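Local atomic coordinates of beta-ketothiolase BktB (Ralstonia eutropha, PDB entry 4NZS), a protein that condenses acetyl-CoA with propionyl-CoA or with a second acetyl-CoA, yielding beta-ketovaleryl-CoA or acetoacetyl-CoA as a thiolase of polyhydroxyalkanoate synthesis. Residues A[32-37]-A[77-82]. Sequence-based numbering, arbitrary orientation.
Sequences PAELGA and AVNGGV
Ala37 and Asn79 meet at the level of their first side-chain carbons, and the result is a compact example of how a helix flank can rest against the end of another helix. The Ala37 methyl points at the neighbouring segment and presses on the Asn79 methylene, CB to CB 3.3 Å, a tight approach. The backbones are also near, Ala37 CA and Gly80 CA being 4.4 Å apart. One residue further along, Gly80, with no side chain to intervene, offers its alpha carbon to the Ala37 carbonyl, CA to O 3.5 Å, as a CA-H...O contact.

Glu34, one helical turn before Ala37, adds a polar link. Its CB leaves the helix away from Asn79, but a bend at chi2 (38°) brings the carboxylate back. Asn79 ND2 gives Glu34 OE1 a weak hydrogen bond of 3.3 Å, well off straight at 129°. The amide and carboxylate planes are turned 40° from each other. The stronger partner of the carboxylate is Arg68 of helix 67-70, which forms a salt bridge with OE2 and probably steadies the group. Phe158 of the second subunit also packs on Asn79.

The chain reverses where Gly81 takes a positive phi. Ala77 O receives Gly80 N and Val82 N from opposite faces of its plane, while Gly81 N makes a weak bond to Val78 O. This is a Schellman motif, here closing helix 72-79 against the first turns of helix 32-47 in the N-terminal thiolase domain.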
ATOM      1  N   PRO A  32      -2.416   3.246 -20.798  1.00 29.54           N
ATOM      2  CA  PRO A  32      -3.249   4.044 -21.676  1.00 25.45           C
ATOM      3  C   PRO A  32      -2.447   5.050 -22.483  1.00 22.63           C
ATOM      4  O   PRO A  32      -2.686   5.196 -23.651  1.00 24.40           O
ATOM      5  CB  PRO A  32      -4.189   4.756 -20.686  1.00 27.49           C
ATOM      6  CG  PRO A  32      -4.357   3.784 -19.556  1.00 26.52           C
ATOM      7  CD  PRO A  32      -2.974   3.168 -19.428  1.00 30.03           C
ATOM      8  N   ALA A  33      -1.509   5.742 -21.880  1.00 24.30           N
ATOM      9  CA  ALA A  33      -0.612   6.665 -22.679  1.00 26.60           C
ATOM     10  C   ALA A  33      -0.091   5.986 -23.945  1.00 28.19           C
ATOM     11  O   ALA A  33      -0.258   6.556 -25.053  1.00 33.99           O
ATOM     12  CB  ALA A  33       0.543   7.175 -21.858  1.00 24.49           C
ATOM     13  N   GLU A  34       0.381   4.738 -23.829  1.00 26.52           N
ATOM     14  CA  GLU A  34       0.900   4.040 -25.023  1.00 29.28           C
ATOM     15  C   GLU A  34      -0.136   3.601 -26.041  1.00 32.24           C
ATOM     16  O   GLU A  34       0.026   3.871 -27.226  1.00 34.43           O
ATOM     17  CB  GLU A  34       1.828   2.888 -24.644  1.00 30.95           C
ATOM     18  CG  GLU A  34       3.235   3.363 -24.252  1.00 28.98           C
ATOM     19  CD  GLU A  34       3.252   4.648 -23.451  1.00 28.63           C
ATOM     20  OE1 GLU A  34       2.967   5.733 -24.027  1.00 38.00           O
ATOM     21  OE2 GLU A  34       3.521   4.601 -22.232  1.00 28.80           O
ATOM     22  N   LEU A  35      -1.214   2.946 -25.622  1.00 32.34           N
ATOM     23  CA  LEU A  35      -2.275   2.635 -26.557  1.00 27.30           C
ATOM     24  C   LEU A  35      -2.639   3.915 -27.324  1.00 29.58           C
ATOM     25  O   LEU A  35      -2.803   3.939 -28.545  1.00 27.33           O
ATOM     26  CB  LEU A  35      -3.515   2.215 -25.749  1.00 29.49           C
ATOM     27  CG  LEU A  35      -3.501   0.994 -24.875  1.00 28.86           C
ATOM     28  CD1 LEU A  35      -4.924   0.590 -24.578  1.00 29.83           C
ATOM     29  CD2 LEU A  35      -2.820  -0.127 -25.607  1.00 29.06           C
ATOM     30  N   GLY A  36      -2.798   5.007 -26.587  1.00 32.68           N
ATOM     31  CA  GLY A  36      -3.260   6.244 -27.201  1.00 36.20           C
ATOM     32  C   GLY A  36      -2.259   6.867 -28.137  1.00 47.63           C
ATOM     33  O   GLY A  36      -2.634   7.347 -29.198  1.00 58.33           O
ATOM     34  N   ALA A  37      -0.976   6.865 -27.775  1.00 47.47           N
ATOM     35  CA  ALA A  37       0.005   7.514 -28.628  1.00 49.95           C
ATOM     36  C   ALA A  37      -0.059   6.832 -29.982  1.00 47.10           C
ATOM     37  O   ALA A  37      -0.064   7.489 -31.027  1.00 47.11           O
ATOM     38  CB  ALA A  37       1.398   7.383 -28.021  1.00 49.79           C
ATOM     39  N   ALA A  77      -1.130  12.682 -27.619  1.00 35.62           N
ATOM     40  CA  ALA A  77      -0.876  13.503 -28.773  1.00 38.85           C
ATOM     41  C   ALA A  77       0.595  13.683 -29.041  1.00 34.30           C
ATOM     42  O   ALA A  77       1.072  13.397 -30.109  1.00 31.92           O
ATOM     43  CB  ALA A  77      -1.506  14.865 -28.553  1.00 35.64           C
ATOM     44  N   VAL A  78       1.322  14.091 -28.022  1.00 36.59           N
ATOM     45  CA  VAL A  78       2.726  14.400 -28.182  1.00 40.52           C
ATOM     46  C   VAL A  78       3.553  13.160 -28.470  1.00 46.21           C
ATOM     47  O   VAL A  78       4.491  13.185 -29.243  1.00 45.27           O
ATOM     48  CB  VAL A  78       3.264  15.221 -27.019  1.00 36.53           C
ATOM     49  CG1 VAL A  78       4.692  15.626 -27.291  1.00 40.16           C
ATOM     50  CG2 VAL A  78       2.392  16.442 -26.821  1.00 35.24           C
ATOM     51  N   ASN A  79       3.192  12.075 -27.820  1.00 43.24           N
ATOM     52  CA  ASN A  79       3.879  10.816 -28.065  1.00 50.20           C
ATOM     53  C   ASN A  79       3.642  10.233 -29.437  1.00 51.14           C
ATOM     54  O   ASN A  79       4.395   9.358 -29.853  1.00 50.89           O
ATOM     55  CB  ASN A  79       3.452   9.734 -27.089  1.00 57.09           C
ATOM     56  CG  ASN A  79       4.230   9.766 -25.806  1.00 63.02           C
ATOM     57  OD1 ASN A  79       4.989  10.699 -25.549  1.00 62.21           O
ATOM     58  ND2 ASN A  79       4.057   8.718 -24.989  1.00 67.68           N
ATOM     59  N   GLY A  80       2.569  10.659 -30.102  1.00 50.08           N
ATOM     60  CA  GLY A  80       2.202  10.124 -31.400  1.00 47.09           C
ATOM     61  C   GLY A  80       2.438  11.116 -32.520  1.00 50.43           C
ATOM     62  O   GLY A  80       1.777  11.032 -33.555  1.00 58.20           O
ATOM     63  N   GLY A  81       3.348  12.064 -32.292  1.00 47.50           N
ATOM     64  CA  GLY A  81       3.836  12.966 -33.326  1.00 50.67           C
ATOM     65  C   GLY A  81       3.275  14.385 -33.434  1.00 51.35           C
ATOM     66  O   GLY A  81       3.822  15.202 -34.186  1.00 52.52           O
ATOM     67  N   VAL A  82       2.187  14.684 -32.717  1.00 51.34           N
ATOM     68  CA  VAL A  82       1.518  15.987 -32.806  1.00 41.46           C
ATOM     69  C   VAL A  82       2.342  17.093 -32.201  1.00 44.67           C
ATOM     70  O   VAL A  82       3.060  16.889 -31.239  1.00 46.95           O
ATOM     71  CB  VAL A  82       0.210  15.967 -32.039  1.00 41.62           C
ATOM     72  CG1 VAL A  82      -0.413  17.366 -31.972  1.00 39.23           C
ATOM     73  CG2 VAL A  82      -0.747  14.948 -32.653  1.00 41.22           C
TER